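Local coordinates for cobalamin biosynthesis protein CobN (Mycobacterium tuberculosis, PDB 7C6O), which serves as the large catalytic subunit of cobaltochelatase, the ATP-dependent enzyme that inserts cobalt into hydrogenobyrinic acid a,c-diamide during cobalamin synthesis, at residues 888-893 with 946-951; 848-853 with 896-901; 301-306 with 310-315; 561-566 with 595-600; 937-942 with 1003-1008. All blocks are in the same frame, centred on the assembly; numbering follows the deposited sequence. Where two conformers were deposited one is given.

Contact 1: residues 888-893 with 946-951; sequences TSAMRT and DAFPHV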
# COMPACT_ATOMS: atom_id res chain seq x y z
N THR A 888 4.73 -1.94 -0.12
CA THR A 888 4.08 -2.89 -1.02
C THR A 888 4.73 -4.27 -0.92
O THR A 888 4.03 -5.28 -1.04
CB THR A 888 4.11 -2.36 -2.46
OG1 THR A 888 3.19 -3.11 -3.27
CG2 THR A 888 5.51 -2.45 -3.07
N SER A 889 6.04 -4.32 -0.65
CA SER A 889 6.71 -5.61 -0.47
C SER A 889 6.26 -6.29 0.81
O SER A 889 6.03 -7.51 0.82
CB SER A 889 8.22 -5.40 -0.45
OG SER A 889 8.67 -4.79 -1.65
N ALA A 890 6.13 -5.54 1.90
CA ALA A 890 5.64 -6.13 3.14
C ALA A 890 4.22 -6.66 2.97
O ALA A 890 3.86 -7.67 3.59
CB ALA A 890 5.69 -5.10 4.27
N MET A 891 3.42 -6.02 2.12
CA MET A 891 2.06 -6.49 1.89
C MET A 891 2.02 -7.70 0.97
O MET A 891 1.11 -8.53 1.09
CB MET A 891 1.20 -5.36 1.33
CG MET A 891 1.02 -4.20 2.29
SD MET A 891 0.14 -2.83 1.53
CE MET A 891 -0.23 -1.83 2.97
N ARG A 892 2.97 -7.81 0.04
CA ARG A 892 3.02 -8.97 -0.85
C ARG A 892 3.49 -10.23 -0.13
O ARG A 892 3.07 -11.34 -0.47
CB ARG A 892 3.95 -8.71 -2.04
CG ARG A 892 3.50 -7.66 -3.05
CD ARG A 892 4.52 -7.61 -4.20
NE ARG A 892 4.23 -6.57 -5.18
CZ ARG A 892 5.10 -5.65 -5.58
NH1 ARG A 892 6.33 -5.62 -5.09
NH2 ARG A 892 4.73 -4.75 -6.48
N THR A 893 4.38 -10.08 0.85
CA THR A 893 5.07 -11.20 1.46
C THR A 893 4.75 -11.41 2.93
O THR A 893 5.21 -12.40 3.51
CB THR A 893 6.59 -11.03 1.34
OG1 THR A 893 7.01 -9.93 2.17
CG2 THR A 893 6.99 -10.74 -0.10
N ASP A 946 4.16 5.36 6.41
CA ASP A 946 2.74 5.63 6.60
C ASP A 946 1.99 4.41 7.11
O ASP A 946 1.17 4.51 8.03
CB ASP A 946 2.11 6.08 5.28
CG ASP A 946 2.60 7.44 4.82
OD1 ASP A 946 3.48 8.03 5.49
OD2 ASP A 946 2.09 7.90 3.78
N ALA A 947 2.23 3.25 6.49
CA ALA A 947 1.39 2.08 6.69
C ALA A 947 1.89 1.12 7.76
O ALA A 947 1.10 0.33 8.28
CB ALA A 947 1.25 1.30 5.37
N PHE A 948 3.18 1.16 8.10
CA PHE A 948 3.76 0.21 9.05
C PHE A 948 4.51 0.95 10.15
O PHE A 948 5.70 0.71 10.38
CB PHE A 948 4.67 -0.78 8.32
CG PHE A 948 3.93 -1.66 7.35
CD1 PHE A 948 3.92 -1.37 6.00
CD2 PHE A 948 3.21 -2.76 7.81
CE1 PHE A 948 3.23 -2.18 5.11
CE2 PHE A 948 2.52 -3.57 6.92
CZ PHE A 948 2.53 -3.28 5.57
N PRO A 949 3.84 1.84 10.88
CA PRO A 949 4.54 2.56 11.96
C PRO A 949 4.98 1.64 13.08
O PRO A 949 6.04 1.88 13.68
CB PRO A 949 3.50 3.58 12.43
CG PRO A 949 2.19 2.92 12.17
CD PRO A 949 2.39 2.12 10.90
N HIS A 950 4.21 0.58 13.37
CA HIS A 950 4.62 -0.38 14.39
C HIS A 950 5.93 -1.07 14.01
O HIS A 950 6.73 -1.41 14.89
CB HIS A 950 3.53 -1.43 14.62
CG HIS A 950 2.15 -0.87 14.72
ND1 HIS A 950 1.41 -0.53 13.61
CD2 HIS A 950 1.36 -0.63 15.79
CE1 HIS A 950 0.22 -0.08 13.99
NE2 HIS A 950 0.17 -0.13 15.31
N VAL A 951 6.15 -1.30 12.72
CA VAL A 951 7.36 -1.98 12.27
C VAL A 951 8.56 -1.05 12.35
O VAL A 951 9.66 -1.48 12.72
CB VAL A 951 7.17 -2.52 10.84
CG1 VAL A 951 8.44 -3.17 10.36
CG2 VAL A 951 6.01 -3.51 10.80
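Phe-948 presents its ring to Ala-890 and Met-891 where two helices of an alpha/beta layer come together. Helices 887-893 and 942-947 each follow one of two neighbouring parallel strands, 880-885 and 935-940. Phe-948 is the joint after the second helix: it leaves helical geometry (phi -128°, psi 58°) and at once serves as N-cap residue of helix 949-963.

The aromatic part is a CH-pi contact. Ala-890 CB sits over one ring face, 4.2 Å from the centroid of the Phe-948 ring, displaced toward the CE1 and CZ side. Met-891 comes to the same ring from its edge, with CG near the ring plane and 3.7 Å from Phe-948 CZ. Together they bracket the far corner of the ring from two directions.

The aliphatic part belongs to the end of the methionine. Beyond CG the chain is extended, which carries the methyl past the ring: Met-891 CE lies 4.1 Å from Phe-948 CE1 and reaches Ala-947 CB at 4.2 Å. Phe-944 also meets the Phe-948 ring, at about 35° between planes.

Polar bonds stay off this interface. Arg-892 makes a salt bridge with Asp-594, and Asp-946 OD2 is hydrogen-bonded to Tyr-1003 OH. Within helix 887-893, the Ser-889 carbonyl is gripped twice by Thr-893, through N and through OG1, from opposite faces of its plane; Thr-893 OG1 stands 2.9 Å from Ser-889 O.

Contact 2: residues 848-853 with 896-901; sequences KAVPSR and DDIAEV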
# COMPACT_ATOMS: atom_id res chain seq x y z
N LYS A 848 0.02 -5.04 12.37
CA LYS A 848 0.62 -5.47 13.62
C LYS A 848 1.01 -6.95 13.60
O LYS A 848 1.50 -7.46 14.61
CB LYS A 848 -0.34 -5.21 14.79
CG LYS A 848 -0.62 -3.72 15.01
CD LYS A 848 -1.84 -3.51 15.91
CE LYS A 848 -1.58 -3.99 17.33
NZ LYS A 848 -0.50 -3.21 18.00
N ALA A 849 0.81 -7.64 12.47
CA ALA A 849 1.08 -9.06 12.35
C ALA A 849 2.17 -9.35 11.32
O ALA A 849 2.18 -10.42 10.71
CB ALA A 849 -0.19 -9.83 12.01
N VAL A 850 3.08 -8.40 11.12
CA VAL A 850 4.19 -8.59 10.19
C VAL A 850 5.50 -8.37 10.94
O VAL A 850 5.61 -7.42 11.73
CB VAL A 850 4.07 -7.67 8.96
CG1 VAL A 850 2.84 -8.04 8.14
CG2 VAL A 850 4.01 -6.21 9.37
N PRO A 851 6.51 -9.23 10.75
CA PRO A 851 6.48 -10.39 9.85
C PRO A 851 5.67 -11.57 10.39
O PRO A 851 5.65 -11.81 11.59
CB PRO A 851 7.95 -10.77 9.72
CG PRO A 851 8.54 -10.35 11.02
CD PRO A 851 7.82 -9.09 11.41
N SER A 852 5.00 -12.28 9.48
CA SER A 852 4.39 -13.55 9.84
C SER A 852 5.48 -14.59 10.08
O SER A 852 6.67 -14.37 9.81
CB SER A 852 3.44 -14.02 8.74
OG SER A 852 4.15 -14.42 7.58
N ARG A 853 5.07 -15.75 10.58
CA ARG A 853 6.03 -16.84 10.78
C ARG A 853 6.60 -17.32 9.45
O ARG A 853 7.79 -17.65 9.36
CB ARG A 853 5.36 -17.99 11.54
CG ARG A 853 5.00 -17.64 12.97
CD ARG A 853 4.41 -18.84 13.71
NE ARG A 853 4.13 -18.53 15.11
CZ ARG A 853 5.01 -18.67 16.09
NH1 ARG A 853 6.23 -19.12 15.84
NH2 ARG A 853 4.67 -18.37 17.34
N ASP A 896 8.86 -10.13 4.50
CA ASP A 896 10.17 -10.76 4.27
C ASP A 896 11.31 -9.79 4.58
O ASP A 896 12.29 -10.17 5.25
CB ASP A 896 10.29 -11.26 2.83
CG ASP A 896 9.48 -12.52 2.58
OD1 ASP A 896 8.71 -12.93 3.47
OD2 ASP A 896 9.64 -13.10 1.48
N ASP A 897 11.23 -8.56 4.07
CA ASP A 897 12.27 -7.56 4.31
C ASP A 897 12.49 -7.34 5.80
O ASP A 897 13.63 -7.26 6.27
CB ASP A 897 11.91 -6.23 3.66
CG ASP A 897 11.96 -6.26 2.15
OD1 ASP A 897 12.48 -7.23 1.56
OD2 ASP A 897 11.46 -5.28 1.55
N ILE A 898 11.40 -7.19 6.55
CA ILE A 898 11.49 -6.92 7.98
C ILE A 898 12.20 -8.06 8.69
O ILE A 898 13.08 -7.85 9.53
CB ILE A 898 10.09 -6.68 8.56
CG1 ILE A 898 9.37 -5.57 7.79
CG2 ILE A 898 10.18 -6.36 10.05
CD1 ILE A 898 7.86 -5.67 7.86
N ALA A 899 11.81 -9.30 8.36
CA ALA A 899 12.44 -10.46 8.98
C ALA A 899 13.93 -10.53 8.65
O ALA A 899 14.74 -10.95 9.48
CB ALA A 899 11.73 -11.73 8.52
N GLU A 900 14.31 -10.12 7.43
CA GLU A 900 15.72 -10.16 7.06
C GLU A 900 16.54 -9.21 7.93
O GLU A 900 17.63 -9.56 8.38
CB GLU A 900 15.90 -9.82 5.58
CG GLU A 900 17.34 -9.97 5.10
CD GLU A 900 17.53 -9.59 3.64
OE1 GLU A 900 16.57 -9.08 3.03
OE2 GLU A 900 18.64 -9.79 3.12
N VAL A 901 16.02 -8.00 8.17
CA VAL A 901 16.71 -7.06 9.05
C VAL A 901 16.87 -7.67 10.44
O VAL A 901 17.97 -7.65 11.02
CB VAL A 901 15.94 -5.73 9.11
CG1 VAL A 901 16.60 -4.79 10.11
CG2 VAL A 901 15.88 -5.08 7.73
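Pro-851 and Val-850 meet Ile-898 and Ala-899 without any aromatic or other flat side chain among them; the flat group here is the cis peptide bond before Pro-851. The proline ring itself is puckered and meets helix 896-905 through two carbons of its rim. Pro-851 CD touches Ile-898 CG2 at 3.9 Å, while Pro-851 CB touches Ala-899 CB at 4.1 Å. The ring therefore rests on two consecutive residues of the helix. The cis peptide puts a sharp bend in the loop that leaves Val-850 and Pro-851 side by side against the same helix.

Ile-898 serves both of them by dividing its branches. With CG1 anti to the carbonyl carbon (chi1 -55°), CG2 is turned to the proline and the longer arm goes to the valine, where Ile-898 CD1 lies 4.2 Å from Val-850 CG2. Val-951 and Leu-955 of helix 949-963 also pack on Ile-898, and Val-951 touches Val-850 as well, so the loop and two helices share one apolar cluster.

Hydrogen bonds to other parts of the chain fix the loop: Pro-851 O accepts from Trp-911 NE1, and the backbone of Ser-852 pairs with that of Ala-894. Ser-852 is in addition the N-cap of helix 853-874, its OG bonding to Ala-855 N.

Across the contact itself there is no hydrogen bond or charge pair. All four touching residues are buried, and the contact is therefore probably held by van der Waals contact and the hydrophobic effect.

Contact 3: residues 301-306 with 310-315; sequences DGLSPL and SQVAVP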
# COMPACT_ATOMS: atom_id res chain seq x y z
N ASP A 301 2.27 13.21 10.93
CA ASP A 301 1.91 11.88 11.40
C ASP A 301 0.47 11.93 11.87
O ASP A 301 0.18 12.15 13.05
CB ASP A 301 2.86 11.45 12.51
CG ASP A 301 2.71 9.99 12.88
OD1 ASP A 301 2.00 9.26 12.16
OD2 ASP A 301 3.31 9.58 13.90
N GLY A 302 -0.46 11.72 10.93
CA GLY A 302 -1.85 12.07 11.18
C GLY A 302 -2.52 11.20 12.23
O GLY A 302 -3.25 11.71 13.09
N LEU A 303 -2.31 9.89 12.17
CA LEU A 303 -2.97 8.96 13.07
C LEU A 303 -1.94 8.25 13.95
O LEU A 303 -0.82 7.97 13.52
CB LEU A 303 -3.78 7.91 12.30
CG LEU A 303 -5.26 8.19 12.03
CD1 LEU A 303 -5.43 9.46 11.19
CD2 LEU A 303 -5.91 7.00 11.33
N SER A 304 -2.35 7.96 15.18
CA SER A 304 -1.55 7.11 16.04
C SER A 304 -1.46 5.71 15.44
O SER A 304 -2.33 5.31 14.66
CB SER A 304 -2.17 7.03 17.44
OG SER A 304 -3.38 6.30 17.39
N PRO A 305 -0.42 4.95 15.78
CA PRO A 305 -0.35 3.56 15.31
C PRO A 305 -1.59 2.74 15.65
O PRO A 305 -2.00 1.89 14.85
CB PRO A 305 0.91 3.02 16.00
CG PRO A 305 1.77 4.23 16.18
CD PRO A 305 0.80 5.35 16.50
N LEU A 306 -2.20 2.98 16.81
CA LEU A 306 -3.44 2.28 17.15
C LEU A 306 -4.56 2.63 16.17
O LEU A 306 -5.30 1.75 15.73
CB LEU A 306 -3.86 2.61 18.58
CG LEU A 306 -5.35 2.42 18.90
CD1 LEU A 306 -5.72 0.94 18.91
CD2 LEU A 306 -5.71 3.08 20.23
N SER A 310 -6.72 0.11 13.74
CA SER A 310 -8.10 -0.17 14.12
C SER A 310 -9.13 0.61 13.30
O SER A 310 -10.26 0.12 13.14
CB SER A 310 -8.31 0.14 15.61
OG SER A 310 -8.02 1.49 15.90
N GLN A 311 -8.79 1.79 12.79
CA GLN A 311 -9.76 2.59 12.05
C GLN A 311 -9.48 2.67 10.56
O GLN A 311 -10.31 3.23 9.83
CB GLN A 311 -9.84 4.01 12.63
CG GLN A 311 -10.43 4.06 14.02
CD GLN A 311 -10.70 5.48 14.47
OE1 GLN A 311 -11.43 6.22 13.81
NE2 GLN A 311 -10.11 5.87 15.60
N VAL A 312 -8.37 2.12 10.09
CA VAL A 312 -8.07 2.17 8.66
C VAL A 312 -7.75 0.78 8.14
O VAL A 312 -8.49 0.23 7.32
CB VAL A 312 -6.92 3.16 8.37
CG1 VAL A 312 -6.60 3.17 6.88
CG2 VAL A 312 -7.30 4.56 8.82
N ALA A 313 -6.64 0.19 8.61
CA ALA A 313 -6.12 -1.03 7.99
C ALA A 313 -7.12 -2.18 8.06
O ALA A 313 -7.37 -2.86 7.06
CB ALA A 313 -4.79 -1.42 8.64
N VAL A 314 -7.68 -2.42 9.24
CA VAL A 314 -8.62 -3.53 9.41
C VAL A 314 -9.98 -3.17 8.81
O VAL A 314 -10.57 -4.02 8.13
CB VAL A 314 -8.73 -3.94 10.89
CG1 VAL A 314 -9.77 -5.05 11.06
CG2 VAL A 314 -7.38 -4.41 11.41
N PRO A 315 -10.51 -1.95 9.00
CA PRO A 315 -11.75 -1.60 8.28
C PRO A 315 -11.67 -1.76 6.77
O PRO A 315 -12.71 -1.96 6.13
CB PRO A 315 -11.98 -0.14 8.68
CG PRO A 315 -11.42 -0.06 10.05
CD PRO A 315 -10.18 -0.93 10.01
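Leu-306 O and Ser-310 hold each other one turn apart in helix 305-313, a short helix that begins with a serine cap and runs into a wider, pi-type turn at 310-313. The carbonyl takes two bonds from the same residue. Ser-310 N donates the regular helical bond to Leu-306 O at 2.9 Å, close to straight with an N-H...O angle of 160°. Ser-310 OG adds a shorter bond of 2.7 Å to Leu-306 O, arriving from well above the carbonyl plane. This is the familiar way for a serine in a helix to turn its hydroxyl back on the preceding turn, and a chi1 of 59°, with OG between the backbone N and the carbonyl carbon, brings it there. Leu-306 flanks the hydroxyl, its CD1 3.8 Å from Ser-310 OG.

A second, apolar touch lies deeper. Leu-303, still ahead of the helix, meets Val-312 from the wider turn, methyl against methyl.

Further out, Ser-304 OG caps Asp-307 N at the start of the helix. Strand 283-289 backs the apolar pair, with Leu-289 on Leu-303 and Leu-287 on Val-312; Arg-603 of helix 595-604 also packs on the valine. Gln-311 ties the turn to the same strand through NE2 and Cys-288 O. At the inner touch the closest atoms are Leu-303 CD2 and Val-312 CG2, 3.8 Å apart.

Contact 4: residues 561-566 with 595-600; sequences LEWLPG and PGEGTQ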
# COMPACT_ATOMS: atom_id res chain seq x y z
N LEU A 561 -1.73 12.28 -7.44
CA LEU A 561 -2.55 13.02 -6.47
C LEU A 561 -2.41 12.43 -5.07
O LEU A 561 -2.21 13.16 -4.10
CB LEU A 561 -4.01 13.04 -6.91
CG LEU A 561 -4.94 13.88 -6.03
CD1 LEU A 561 -5.96 14.63 -6.87
CD2 LEU A 561 -5.64 13.03 -4.98
N GLU A 562 -2.52 11.11 -4.96
CA GLU A 562 -2.42 10.47 -3.65
C GLU A 562 -1.00 10.47 -3.10
O GLU A 562 -0.78 9.95 -2.00
CB GLU A 562 -2.97 9.04 -3.70
CG GLU A 562 -2.18 8.07 -4.58
CD GLU A 562 -2.63 8.07 -6.04
OE1 GLU A 562 -3.10 9.11 -6.53
OE2 GLU A 562 -2.50 7.01 -6.69
N TRP A 563 -0.04 11.06 -3.82
CA TRP A 563 1.33 11.16 -3.35
C TRP A 563 1.77 12.60 -3.12
O TRP A 563 2.96 12.85 -2.89
CB TRP A 563 2.28 10.47 -4.34
CG TRP A 563 1.97 9.01 -4.49
CD1 TRP A 563 1.17 8.44 -5.44
CD2 TRP A 563 2.42 7.95 -3.64
NE1 TRP A 563 1.11 7.08 -5.24
CE2 TRP A 563 1.87 6.75 -4.14
CE3 TRP A 563 3.24 7.89 -2.51
CZ2 TRP A 563 2.11 5.51 -3.56
CZ3 TRP A 563 3.49 6.66 -1.93
CH2 TRP A 563 2.92 5.49 -2.45
N LEU A 564 0.83 13.55 -3.16
CA LEU A 564 1.15 14.94 -2.89
C LEU A 564 1.51 15.13 -1.42
O LEU A 564 1.08 14.35 -0.56
CB LEU A 564 -0.02 15.84 -3.27
CG LEU A 564 -0.38 15.95 -4.76
CD1 LEU A 564 -1.60 16.85 -4.93
CD2 LEU A 564 0.80 16.47 -5.56
N PRO A 565 2.29 16.16 -1.10
CA PRO A 565 2.66 16.40 0.30
C PRO A 565 1.44 16.63 1.17
O PRO A 565 0.44 17.22 0.76
CB PRO A 565 3.55 17.65 0.23
CG PRO A 565 4.10 17.63 -1.15
CD PRO A 565 3.01 17.07 -2.02
N GLY A 566 1.54 16.14 2.40
CA GLY A 566 0.45 16.22 3.35
C GLY A 566 0.68 15.21 4.46
O GLY A 566 1.75 14.60 4.55
N PRO A 595 -0.12 -3.96 -3.88
CA PRO A 595 -0.99 -3.55 -2.76
C PRO A 595 -0.62 -2.23 -2.13
O PRO A 595 -1.51 -1.46 -1.75
CB PRO A 595 -0.83 -4.71 -1.76
CG PRO A 595 0.49 -5.31 -2.10
CD PRO A 595 0.63 -5.19 -3.58
N GLY A 596 0.68 -1.93 -2.00
CA GLY A 596 1.08 -0.71 -1.32
C GLY A 596 0.63 0.54 -2.04
O GLY A 596 0.08 1.47 -1.44
N GLU A 597 0.85 0.58 -3.36
CA GLU A 597 0.48 1.77 -4.12
C GLU A 597 -1.04 1.94 -4.18
O GLU A 597 -1.54 3.06 -4.11
CB GLU A 597 1.08 1.69 -5.52
CG GLU A 597 2.61 1.57 -5.52
CD GLU A 597 3.09 0.12 -5.42
OE1 GLU A 597 2.31 -0.75 -5.00
OE2 GLU A 597 4.27 -0.13 -5.78
N GLY A 598 -1.78 0.83 -4.29
CA GLY A 598 -3.23 0.94 -4.26
C GLY A 598 -3.74 1.40 -2.91
O GLY A 598 -4.69 2.19 -2.83
N THR A 599 -3.12 0.93 -1.84
CA THR A 599 -3.52 1.31 -0.49
C THR A 599 -3.34 2.81 -0.26
O THR A 599 -4.15 3.44 0.43
CB THR A 599 -2.73 0.49 0.53
OG1 THR A 599 -3.04 -0.89 0.37
CG2 THR A 599 -3.06 0.92 1.94
N GLN A 600 -2.28 3.39 -0.84
CA GLN A 600 -2.06 4.82 -0.66
C GLN A 600 -3.19 5.63 -1.27
O GLN A 600 -3.61 6.65 -0.70
CB GLN A 600 -0.71 5.23 -1.27
CG GLN A 600 -0.24 6.63 -0.87
CD GLN A 600 0.17 6.73 0.59
OE1 GLN A 600 -0.57 6.36 1.50
NE2 GLN A 600 1.37 7.25 0.83
O HOH W 1 -0.85 4.96 -5.91
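A short 3-10 turn, 561-563, in the loop after strand 551-555 sets Glu-562 and Trp-563 against the first turns of helix 595-604, which links the parallel neighbouring strands 586-591 and 608-612. Trp-563 and Gln-600 make the main touch. Gln-600 CG stands over the six-membered ring of Trp-563, 3.6 Å from its centroid and only 8° off the normal, a well-centred CH-pi contact. The glutamine lies across the indole: CB sits near CZ2, and after the bend at chi2 (70°) the amide ends 3.5 Å away, measured from Gln-600 NE2 to Trp-563 CZ3. The amide plane is inclined 62° to the ring, so the two do not stack; NE2 bonds instead to Asp-946 OD2. At the ring edge Glu-597 CA comes within 4.1 Å of Trp-563 CZ2.

One water joins the polar groups of both sides. It accepts from Trp-563 NE1 at 3.0 Å and donates to Glu-562 OE2 and to the helix carbonyl Glu-597 O, each at 2.7 Å. With its two protons and a lone pair in use, this water should be firmly placed, and it satisfies the indole N-H. Glu-562 OE2 has a further partner in Tyr-588 OH, and Glu-562 O is bonded by Arg-604 NH1.

Tyr-1003 meets the Trp-563 ring edge-to-face, and His-558 meets it too. Strands 551-555 and 586-591 are parallel neighbours, so the loop and the helix of this beta-alpha-beta unit follow the C-terminal ends of adjacent strands.

Contact 5: residues 937-942 with 1003-1008; sequences TVRISG and YGAGLL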
# COMPACT_ATOMS: atom_id res chain seq x y z
N THR A 937 21.62 -0.83 7.90
CA THR A 937 21.04 0.48 7.63
C THR A 937 19.83 0.28 6.72
O THR A 937 19.94 -0.38 5.68
CB THR A 937 22.05 1.42 6.97
OG1 THR A 937 23.09 1.74 7.91
CG2 THR A 937 21.37 2.71 6.54
N VAL A 938 18.69 0.82 7.13
CA VAL A 938 17.42 0.59 6.45
C VAL A 938 16.95 1.89 5.83
O VAL A 938 16.80 2.90 6.53
CB VAL A 938 16.36 0.04 7.42
CG1 VAL A 938 15.03 -0.14 6.70
CG2 VAL A 938 16.82 -1.27 8.03
N ARG A 939 16.70 1.86 4.52
CA ARG A 939 15.97 2.93 3.85
C ARG A 939 14.53 2.47 3.66
O ARG A 939 14.26 1.57 2.87
CB ARG A 939 16.62 3.29 2.51
CG ARG A 939 15.78 4.24 1.65
CD ARG A 939 15.41 5.52 2.40
NE ARG A 939 14.57 6.39 1.57
CZ ARG A 939 15.03 7.20 0.63
NH1 ARG A 939 16.34 7.28 0.40
NH2 ARG A 939 14.20 7.94 -0.09
N ILE A 940 13.61 3.08 4.41
CA ILE A 940 12.19 2.82 4.24
C ILE A 940 11.63 3.83 3.25
O ILE A 940 12.17 4.93 3.09
CB ILE A 940 11.43 2.88 5.58
CG1 ILE A 940 11.56 4.27 6.22
CG2 ILE A 940 11.92 1.79 6.54
CD1 ILE A 940 10.77 4.44 7.50
N SER A 941 10.56 3.46 2.57
CA SER A 941 9.87 4.41 1.71
C SER A 941 8.94 5.27 2.55
O SER A 941 8.71 5.03 3.74
CB SER A 941 9.10 3.68 0.62
OG SER A 941 8.07 2.87 1.17
N GLY A 942 8.40 6.32 1.91
CA GLY A 942 7.39 7.12 2.58
C GLY A 942 6.15 6.32 2.91
O GLY A 942 5.56 6.48 3.98
N TYR A 1003 7.12 12.03 -0.09
CA TYR A 1003 7.35 10.70 -0.63
C TYR A 1003 8.43 10.75 -1.70
O TYR A 1003 8.79 11.82 -2.20
CB TYR A 1003 6.05 10.12 -1.21
CG TYR A 1003 4.96 10.10 -0.17
CD1 TYR A 1003 4.84 9.03 0.70
CD2 TYR A 1003 4.09 11.18 -0.03
CE1 TYR A 1003 3.87 9.02 1.67
CE2 TYR A 1003 3.11 11.17 0.95
CZ TYR A 1003 3.01 10.09 1.80
OH TYR A 1003 2.05 10.06 2.78
N GLY A 1004 8.94 9.58 -2.05
CA GLY A 1004 9.85 9.43 -3.17
C GLY A 1004 11.32 9.47 -2.76
O GLY A 1004 11.69 9.79 -1.63
N ALA A 1005 12.17 9.15 -3.74
CA ALA A 1005 13.61 9.16 -3.57
C ALA A 1005 14.32 10.20 -4.42
O ALA A 1005 15.52 10.42 -4.24
CB ALA A 1005 14.20 7.77 -3.87
N GLY A 1006 13.61 10.84 -5.36
CA GLY A 1006 14.11 12.00 -6.06
C GLY A 1006 14.91 11.71 -7.31
O GLY A 1006 15.05 12.60 -8.16
N LEU A 1007 15.44 10.50 -7.47
CA LEU A 1007 16.38 10.25 -8.56
C LEU A 1007 15.69 10.06 -9.90
O LEU A 1007 16.31 10.32 -10.95
CB LEU A 1007 17.26 9.05 -8.23
CG LEU A 1007 18.29 9.34 -7.14
CD1 LEU A 1007 19.16 8.13 -6.87
CD2 LEU A 1007 19.16 10.53 -7.53
N LEU A 1008 14.43 9.61 -9.92
CA LEU A 1008 13.70 9.60 -11.18
C LEU A 1008 13.52 11.01 -11.71
O LEU A 1008 13.73 11.26 -12.91
CB LEU A 1008 12.33 8.93 -11.00
CG LEU A 1008 11.44 8.90 -12.24
CD1 LEU A 1008 12.12 8.17 -13.39
CD2 LEU A 1008 10.09 8.26 -11.92
O HOH W 2 16.32 9.45 -1.59
O HOH W 3 11.51 7.12 0.51
O HOH W 4 7.58 6.97 -0.97
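Arg-939 reaches toward Gly-1004 and Ala-1005 mainly through water. The sound bridge is a water that accepts from Arg-939 NH1 and donates to Ala-1005 O, both at 2.9 Å. A second water makes one good bond, accepting from Arg-939 NH2 at 2.9 Å, and gives two weak ones, each of 3.4 Å, to Ile-940 O and Gly-1004 O. These two waters and Gly-1004 O all lie at the edge of the guanidinium, near its plane, which should set the rotation of that group. Directly, Arg-939 NH2 comes to 3.5 Å from Gly-1004 O, and its nearest carbon is Ala-1005 CA. The chain gets there with CG anti to the backbone N (chi1 171°) and a bend at chi2; a weak bond from NE to Ile-940 O ties it back to its own strand. The ring of Tyr-1026 adds a cation-pi partner.

At the other end the backbones close up. Gly-942, having no side chain, leaves room for Tyr-1003 CD1 to come within 3.7 Å of Gly-942 CA. A third water sits between the amides here, accepting from Gly-1004 N at 3.1 Å and, weakly, from Gly-942 N.

Strand 935-940 runs between the parallel strands 880-885 and 995-997, and the contact forms just where it passes into helix 942-947, capped by Ser-941. The 1003-1005 loop runs roughly antiparallel beside this exit on its way to helix 1007-1013, with helix 1072-1089 beside Ala-1005 and helix 595-604 packed on Tyr-1003.

In the fold
Contact 1 is the hub, its centre about 7 Å from the centre of the chain; it touches the other four, whose centres lie about 9 Å (contact 2) to about 14 Å (contact 5) from its own. Contact 3, within one helix, and contact 4 come first, in series. Contacts 2, 1 and 5 follow and are interleaved: 1 crosses both 2 and 5, and 2 closes before 5 opens. Contact 5 starts on strand 935-940 of the eight-stranded mixed sheet; contacts 1 and 2 use the helices that follow strand 880-885. Helix 595-604, which connects two strands of another mixed sheet, meets contacts 1, 3 and 5 and belongs to contact 4, so distant parts of the large subunit converge on one compact centre.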